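Local coordinates for D-mandelate dehydrogenase (Rhodotorula graminis, PDB 2W2L), which probably oxidises D-mandelate with NAD as cofactor, at residues Gly39-Leu44 against Asn70-Ser75; Val128-Ser133 against His159-His164. All coordinates share one frame; numbering follows the deposited sequence.

Contact 1: Gly39-Leu44 against Asn70-Ser75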
ATOM      1  N   GLY A  39     -44.672   6.068  -7.678  1.00 17.82           N
ATOM      2  CA  GLY A  39     -45.015   7.102  -6.718  1.00 18.23           C
ATOM      3  C   GLY A  39     -44.406   8.485  -7.003  1.00 17.25           C
ATOM      4  O   GLY A  39     -45.071   9.502  -6.843  1.00 17.71           O
ATOM      5  N   PHE A  40     -43.164   8.517  -7.447  1.00 16.44           N
ATOM      6  CA  PHE A  40     -42.483   9.776  -7.771  1.00 16.60           C
ATOM      7  C   PHE A  40     -42.958  10.360  -9.123  1.00 16.86           C
ATOM      8  O   PHE A  40     -43.241  11.538  -9.219  1.00 16.60           O
ATOM      9  CB  PHE A  40     -40.978   9.523  -7.720  1.00 16.28           C
ATOM     10  CG  PHE A  40     -40.135  10.709  -7.999  1.00 15.40           C
ATOM     11  CD1 PHE A  40     -40.244  11.875  -7.220  1.00 15.91           C
ATOM     12  CD2 PHE A  40     -39.173  10.650  -8.996  1.00 15.05           C
ATOM     13  CE1 PHE A  40     -39.448  12.964  -7.467  1.00 14.94           C
ATOM     14  CE2 PHE A  40     -38.342  11.759  -9.248  1.00 14.28           C
ATOM     15  CZ  PHE A  40     -38.490  12.919  -8.483  1.00 15.90           C
ATOM     16  N   LYS A  41     -43.087   9.521 -10.147  1.00 17.54           N
ATOM     17  CA  LYS A  41     -43.837   9.868 -11.362  1.00 18.89           C
ATOM     18  C   LYS A  41     -45.204  10.542 -11.082  1.00 18.37           C
ATOM     19  O   LYS A  41     -45.564  11.519 -11.716  1.00 19.19           O
ATOM     20  CB  LYS A  41     -43.999   8.619 -12.225  1.00 19.56           C
ATOM     21  CG  LYS A  41     -44.886   8.733 -13.480  1.00 22.15           C
ATOM     22  CD  LYS A  41     -44.916   7.368 -14.281  1.00 20.16           C
ATOM     23  CE  LYS A  41     -46.003   7.425 -15.373  1.00 23.02           C
ATOM     24  NZ  LYS A  41     -46.049   6.219 -16.257  1.00 24.51           N
ATOM     25  N   GLN A  42     -45.938  10.060 -10.098  1.00 17.58           N
ATOM     26  CA  GLN A  42     -47.263  10.590  -9.834  1.00 16.23           C
ATOM     27  C   GLN A  42     -47.225  11.892  -9.108  1.00 15.44           C
ATOM     28  O   GLN A  42     -48.072  12.723  -9.336  1.00 15.58           O
ATOM     29  CB  GLN A  42     -48.101   9.599  -9.009  1.00 16.22           C
ATOM     30  CG  GLN A  42     -48.424   8.324  -9.740  1.00 15.24           C
ATOM     31  CD  GLN A  42     -49.056   8.562 -11.095  1.00 16.48           C
ATOM     32  OE1 GLN A  42     -48.516   8.148 -12.096  1.00 19.75           O
ATOM     33  NE2 GLN A  42     -50.188   9.243 -11.130  1.00 14.89           N
ATOM     34  N   ALA A  43     -46.288  12.053  -8.179  1.00 15.39           N
ATOM     35  CA  ALA A  43     -46.086  13.354  -7.520  1.00 15.03           C
ATOM     36  C   ALA A  43     -45.751  14.423  -8.568  1.00 15.56           C
ATOM     37  O   ALA A  43     -46.298  15.526  -8.519  1.00 15.65           O
ATOM     38  CB  ALA A  43     -44.998  13.264  -6.480  1.00 14.57           C
ATOM     39  N   LEU A  44     -44.871  14.079  -9.514  1.00 15.70           N
ATOM     40  CA  LEU A  44     -44.489  14.994 -10.571  1.00 17.03           C
ATOM     41  C   LEU A  44     -45.670  15.417 -11.470  1.00 18.88           C
ATOM     42  O   LEU A  44     -45.711  16.596 -11.912  1.00 18.65           O
ATOM     43  CB  LEU A  44     -43.315  14.460 -11.400  1.00 15.49           C
ATOM     44  CG  LEU A  44     -41.992  14.244 -10.675  1.00 13.25           C
ATOM     45  CD1 LEU A  44     -40.979  13.499 -11.534  1.00 10.35           C
ATOM     46  CD2 LEU A  44     -41.406  15.554 -10.150  1.00  8.46           C
ATOM     47  N   ASN A  70     -35.558   6.987 -15.969  1.00 18.83           N
ATOM     48  CA  ASN A  70     -35.831   6.633 -17.380  1.00 20.30           C
ATOM     49  C   ASN A  70     -36.584   7.759 -18.128  1.00 20.83           C
ATOM     50  O   ASN A  70     -37.011   8.752 -17.501  1.00 21.46           O
ATOM     51  CB  ASN A  70     -36.570   5.255 -17.481  1.00 20.09           C
ATOM     52  CG  ASN A  70     -37.955   5.280 -16.844  1.00 20.50           C
ATOM     53  OD1 ASN A  70     -38.424   6.330 -16.390  1.00 24.16           O
ATOM     54  ND2 ASN A  70     -38.630   4.146 -16.836  1.00 20.16           N
ATOM     55  N   ALA A  71     -36.749   7.628 -19.452  1.00 20.94           N
ATOM     56  CA  ALA A  71     -37.407   8.716 -20.245  1.00 20.51           C
ATOM     57  C   ALA A  71     -38.826   9.042 -19.779  1.00 20.43           C
ATOM     58  O   ALA A  71     -39.241  10.206 -19.771  1.00 20.16           O
ATOM     59  CB  ALA A  71     -37.416   8.381 -21.706  1.00 19.65           C
ATOM     60  N   ASP A  72     -39.555   8.003 -19.373  1.00 20.84           N
ATOM     61  CA  ASP A  72     -40.944   8.145 -18.927  1.00 20.93           C
ATOM     62  C   ASP A  72     -41.055   8.978 -17.661  1.00 19.27           C
ATOM     63  O   ASP A  72     -41.983   9.744 -17.544  1.00 18.76           O
ATOM     64  CB  ASP A  72     -41.620   6.780 -18.710  1.00 21.87           C
ATOM     65  CG  ASP A  72     -43.017   6.912 -18.045  1.00 27.49           C
ATOM     66  OD1 ASP A  72     -43.958   7.429 -18.700  1.00 31.98           O
ATOM     67  OD2 ASP A  72     -43.166   6.527 -16.850  1.00 32.66           O
ATOM     68  N   LEU A  73     -40.124   8.775 -16.720  1.00 18.03           N
ATOM     69  CA  LEU A  73     -39.993   9.592 -15.492  1.00 16.73           C
ATOM     70  C   LEU A  73     -39.521  11.008 -15.807  1.00 16.05           C
ATOM     71  O   LEU A  73     -40.056  11.994 -15.318  1.00 15.67           O
ATOM     72  CB  LEU A  73     -39.040   8.932 -14.473  1.00 15.82           C
ATOM     73  CG  LEU A  73     -38.850   9.643 -13.123  1.00 16.28           C
ATOM     74  CD1 LEU A  73     -40.163   9.730 -12.404  1.00 15.49           C
ATOM     75  CD2 LEU A  73     -37.887   8.948 -12.206  1.00 15.94           C
ATOM     76  N   ILE A  74     -38.510  11.111 -16.636  1.00 16.04           N
ATOM     77  CA  ILE A  74     -37.969  12.412 -16.956  1.00 16.22           C
ATOM     78  C   ILE A  74     -39.014  13.264 -17.636  1.00 17.19           C
ATOM     79  O   ILE A  74     -38.975  14.489 -17.546  1.00 17.42           O
ATOM     80  CB  ILE A  74     -36.708  12.230 -17.807  1.00 16.44           C
ATOM     81  CG1 ILE A  74     -35.489  12.111 -16.871  1.00 15.90           C
ATOM     82  CG2 ILE A  74     -36.587  13.289 -18.854  1.00 13.42           C
ATOM     83  CD1 ILE A  74     -34.486  11.117 -17.305  1.00 16.54           C
ATOM     84  N   SER A  75     -39.981  12.623 -18.295  1.00 17.60           N
ATOM     85  CA  SER A  75     -40.931  13.399 -19.089  1.00 18.00           C
ATOM     86  C   SER A  75     -41.996  14.106 -18.230  1.00 18.76           C
ATOM     87  O   SER A  75     -42.808  14.847 -18.772  1.00 20.02           O
ATOM     88  CB  SER A  75     -41.591  12.535 -20.156  1.00 17.59           C
ATOM     89  OG  SER A  75     -42.586  11.711 -19.593  1.00 16.66           O
TER
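L73 and F40 meet at about a right angle, with the forked end of the leucine set against the ring of the phenylalanine. CD1 of L73 lies 3.7 Å from F40 CD2. The other branch, CD2 of L73, sits at the ring edge in its plane. A leucine of the same helix as F40 packs over one ring face: CD1 of L44 stands 3.9 Å above the F40 plane, displaced toward the rim. That L44 methyl also reaches CD1 of L73, at 4.0 Å, so a single branch of L73 touches both F40 and L44 and lies against the backbone N of K41 as well.

The polar half is a salt bridge between K41 and D72. With CG anti to the backbone N (chi1 174°) and every later torsion also near 180°, the lysine is fully extended; the two side chains cross at about a right angle, and the extended chain brings NZ to the carboxylate. K41 NZ meets D72 OD2 at 3.0 Å on the syn side, 17° out of the carboxylate plane, while the bond from K41 NZ to D72 OD1 is weak at 3.4 Å. N70, at the N-cap, accepts from L73 N through OD1 at 3.0 Å, capping the first turn of helix 71-74. H37 touches both N70 and L73, and Y49 packs on F40. This is a helix-helix contact beside the five-stranded parallel sheet with strand order 2-1-3-4-5, the flavodoxin-like arrangement known for the substrate-binding domain of this dehydrogenase family.

Contact 2: Val128-Ser133 against His159-His164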
ATOM      1  N   VAL A 128       0.892  -6.727  -5.138  1.00 15.89           N
ATOM      2  CA  VAL A 128       1.254  -7.691  -6.172  1.00 15.89           C
ATOM      3  C   VAL A 128       2.749  -7.728  -6.525  1.00 15.87           C
ATOM      4  O   VAL A 128       3.227  -8.698  -7.128  1.00 16.31           O
ATOM      5  CB  VAL A 128       0.348  -7.612  -7.460  1.00 16.39           C
ATOM      6  CG1 VAL A 128      -1.128  -7.774  -7.100  1.00 15.25           C
ATOM      7  CG2 VAL A 128       0.604  -6.334  -8.282  1.00 14.90           C
ATOM      8  N   PHE A 129       3.494  -6.691  -6.164  1.00 14.97           N
ATOM      9  CA  PHE A 129       4.949  -6.831  -6.189  1.00 14.22           C
ATOM     10  C   PHE A 129       5.554  -7.649  -5.021  1.00 13.94           C
ATOM     11  O   PHE A 129       6.573  -8.319  -5.182  1.00 12.29           O
ATOM     12  CB  PHE A 129       5.599  -5.469  -6.300  1.00 15.04           C
ATOM     13  CG  PHE A 129       5.764  -5.029  -7.709  1.00 14.55           C
ATOM     14  CD1 PHE A 129       6.903  -5.394  -8.424  1.00 13.79           C
ATOM     15  CD2 PHE A 129       4.772  -4.332  -8.337  1.00 13.84           C
ATOM     16  CE1 PHE A 129       7.069  -5.044  -9.736  1.00 13.62           C
ATOM     17  CE2 PHE A 129       4.928  -3.963  -9.643  1.00 18.34           C
ATOM     18  CZ  PHE A 129       6.084  -4.311 -10.352  1.00 16.91           C
ATOM     19  N   ARG A 130       4.880  -7.619  -3.869  1.00 14.00           N
ATOM     20  CA  ARG A 130       5.437  -8.133  -2.635  1.00 14.20           C
ATOM     21  C   ARG A 130       4.721  -9.344  -2.131  1.00 13.62           C
ATOM     22  O   ARG A 130       5.103  -9.905  -1.113  1.00 13.88           O
ATOM     23  CB  ARG A 130       5.417  -7.043  -1.549  1.00 13.95           C
ATOM     24  CG  ARG A 130       5.977  -5.697  -2.020  1.00 15.53           C
ATOM     25  CD  ARG A 130       7.517  -5.748  -2.211  1.00 15.97           C
ATOM     26  NE  ARG A 130       8.073  -6.201  -0.952  1.00 16.25           N
ATOM     27  CZ  ARG A 130       8.693  -5.421  -0.083  1.00 13.38           C
ATOM     28  NH1 ARG A 130       8.865  -4.139  -0.328  1.00 17.22           N
ATOM     29  NH2 ARG A 130       9.100  -5.931   1.047  1.00 13.74           N
ATOM     30  N   LEU A 131       3.672  -9.749  -2.822  1.00 14.26           N
ATOM     31  CA  LEU A 131       2.838 -10.892  -2.361  1.00 14.65           C
ATOM     32  C   LEU A 131       2.393 -10.727  -0.882  1.00 14.50           C
ATOM     33  O   LEU A 131       2.491 -11.668  -0.067  1.00 15.06           O
ATOM     34  CB  LEU A 131       3.567 -12.251  -2.595  1.00 13.08           C
ATOM     35  CG  LEU A 131       3.990 -12.457  -4.046  1.00 12.36           C
ATOM     36  CD1 LEU A 131       4.985 -13.581  -4.218  1.00  9.56           C
ATOM     37  CD2 LEU A 131       2.796 -12.672  -5.008  1.00  8.64           C
ATOM     38  N   ALA A 132       1.904  -9.540  -0.539  1.00 13.98           N
ATOM     39  CA  ALA A 132       1.581  -9.256   0.862  1.00 13.75           C
ATOM     40  C   ALA A 132       0.303  -9.963   1.301  1.00 14.15           C
ATOM     41  O   ALA A 132       0.158 -10.365   2.463  1.00 13.50           O
ATOM     42  CB  ALA A 132       1.444  -7.787   1.051  1.00 13.39           C
ATOM     43  N   SER A 133      -0.622 -10.110   0.354  1.00 15.24           N
ATOM     44  CA  SER A 133      -1.900 -10.804   0.618  1.00 16.75           C
ATOM     45  C   SER A 133      -1.670 -12.214   1.078  1.00 17.01           C
ATOM     46  O   SER A 133      -2.215 -12.637   2.058  1.00 17.21           O
ATOM     47  CB  SER A 133      -2.727 -10.866  -0.651  1.00 17.13           C
ATOM     48  OG  SER A 133      -4.067 -10.672  -0.335  1.00 16.19           O
ATOM     49  N   HIS A 159       9.391  -8.595  -5.377  1.00 16.48           N
ATOM     50  CA  HIS A 159      10.228  -7.649  -6.104  1.00 16.08           C
ATOM     51  C   HIS A 159       9.905  -6.225  -5.641  1.00 15.35           C
ATOM     52  O   HIS A 159       8.781  -5.936  -5.245  1.00 15.09           O
ATOM     53  CB  HIS A 159       9.955  -7.754  -7.600  1.00 15.53           C
ATOM     54  CG  HIS A 159      10.926  -8.621  -8.328  1.00 17.08           C
ATOM     55  ND1 HIS A 159      10.617  -9.901  -8.744  1.00 18.01           N
ATOM     56  CD2 HIS A 159      12.205  -8.395  -8.709  1.00 16.47           C
ATOM     57  CE1 HIS A 159      11.663 -10.417  -9.365  1.00 17.88           C
ATOM     58  NE2 HIS A 159      12.633  -9.521  -9.362  1.00 18.87           N
ATOM     59  N   ASN A 160      10.883  -5.335  -5.668  1.00 14.55           N
ATOM     60  CA  ASN A 160      10.544  -3.950  -5.398  1.00 14.88           C
ATOM     61  C   ASN A 160       9.839  -3.449  -6.617  1.00 14.74           C
ATOM     62  O   ASN A 160      10.273  -3.764  -7.709  1.00 16.16           O
ATOM     63  CB  ASN A 160      11.773  -3.075  -5.108  1.00 13.83           C
ATOM     64  CG  ASN A 160      12.406  -3.414  -3.805  1.00 14.83           C
ATOM     65  OD1 ASN A 160      11.733  -3.926  -2.880  1.00 17.75           O
ATOM     66  ND2 ASN A 160      13.716  -3.183  -3.706  1.00 12.61           N
ATOM     67  N   PRO A 161       8.743  -2.692  -6.451  1.00 14.63           N
ATOM     68  CA  PRO A 161       8.310  -1.929  -7.667  1.00 15.01           C
ATOM     69  C   PRO A 161       9.408  -1.016  -8.290  1.00 16.25           C
ATOM     70  O   PRO A 161       9.351  -0.726  -9.491  1.00 16.38           O
ATOM     71  CB  PRO A 161       7.094  -1.126  -7.180  1.00 14.73           C
ATOM     72  CG  PRO A 161       6.610  -1.938  -5.909  1.00 14.90           C
ATOM     73  CD  PRO A 161       7.855  -2.513  -5.288  1.00 13.05           C
ATOM     74  N   ARG A 162      10.414  -0.598  -7.515  1.00 17.28           N
ATOM     75  CA  ARG A 162      11.389   0.400  -8.013  1.00 18.92           C
ATOM     76  C   ARG A 162      12.082  -0.062  -9.307  1.00 19.66           C
ATOM     77  O   ARG A 162      12.462  -1.224  -9.426  1.00 20.62           O
ATOM     78  CB  ARG A 162      12.401   0.725  -6.935  1.00 18.96           C
ATOM     79  CG  ARG A 162      13.607   1.461  -7.428  1.00 22.72           C
ATOM     80  CD  ARG A 162      14.390   2.014  -6.268  1.00 28.71           C
ATOM     81  NE  ARG A 162      15.230   3.159  -6.630  1.00 34.74           N
ATOM     82  CZ  ARG A 162      16.553   3.102  -6.798  1.00 36.56           C
ATOM     83  NH1 ARG A 162      17.212   4.201  -7.088  1.00 36.33           N
ATOM     84  NH2 ARG A 162      17.219   1.953  -6.678  1.00 37.82           N
ATOM     85  N   GLY A 163      12.200   0.826 -10.286  1.00 20.12           N
ATOM     86  CA  GLY A 163      12.733   0.459 -11.613  1.00 20.78           C
ATOM     87  C   GLY A 163      11.852  -0.388 -12.577  1.00 20.94           C
ATOM     88  O   GLY A 163      12.139  -0.442 -13.786  1.00 22.33           O
ATOM     89  N   HIS A 164      10.794  -1.028 -12.090  1.00 18.80           N
ATOM     90  CA  HIS A 164       9.914  -1.752 -12.967  1.00 17.86           C
ATOM     91  C   HIS A 164       8.905  -0.857 -13.676  1.00 17.47           C
ATOM     92  O   HIS A 164       8.777   0.340 -13.358  1.00 17.79           O
ATOM     93  CB  HIS A 164       9.187  -2.827 -12.186  1.00 18.06           C
ATOM     94  CG  HIS A 164      10.069  -3.957 -11.792  1.00 19.00           C
ATOM     95  ND1 HIS A 164      10.907  -3.898 -10.698  1.00 20.24           N
ATOM     96  CD2 HIS A 164      10.270  -5.170 -12.361  1.00 20.23           C
ATOM     97  CE1 HIS A 164      11.572  -5.034 -10.598  1.00 20.10           C
ATOM     98  NE2 HIS A 164      11.202  -5.825 -11.593  1.00 22.21           N
TER
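F129 points its side chain at the 159-164 loop, and its backbone O accepts from H159 N at 2.8 Å with an N-H...O angle of 158°. From there F129 CB meets the carbonyl oxygen of H159 at 3.4 Å and also packs on P161 CG. The next atom, F129 CG, lies 3.7 Å from P161 CG, as the two side chains run antiparallel, side by side. P161 CA makes a CH-pi contact over one face of the F129 ring, 3.9 Å from the centroid and 14° off the normal. F129 CD1 passes N160 O, while H159 CB sits at the ring edge in plane. This loop leads into strand 165-169 of the NAD-binding domain, whose parallel sheet is of Rossmann type, and P161-H164 forms a type II turn closed by H164 N on P161 O. At the far end the edge of the F129 ring points at the face of the H164 ring in a T-shaped (edge-to-face) pair, planes 61° apart, with F129 CE1 above that face, 3.8 Å from H164 CG. F129 CZ rests on H164 CB. R251 adds a cation-pi contact to the F129 ring. Alongside, R130 lays CD 3.3 Å from H159 O, and its guanidinium nitrogens NH1 and NH2 donate to backbone atoms of the neighbouring subunit.

How the contacts relate
From the N terminus, after strand 5-8, helix 17-26 and strand 28-31, the chain forms helix 37-45, passes through strand 54-57 and returns at helix 71-74, where contact 1 closes a loop with 25 residues between its segments. It then adds strands 83-86 and 105-107 to the five-stranded sheet before helix 114-130 leads into contact 2. That contact closes a second loop, of 25 intervening residues but mostly helical, ahead of strand 165-169. The loops are in series, neither nested nor crossed. Contact 1 joins two helices of the first domain, whereas contact 2 ties a helix end to the entry of the seven-stranded sheet. Their centres are 51 Å apart, on opposite sides of the chain's centre.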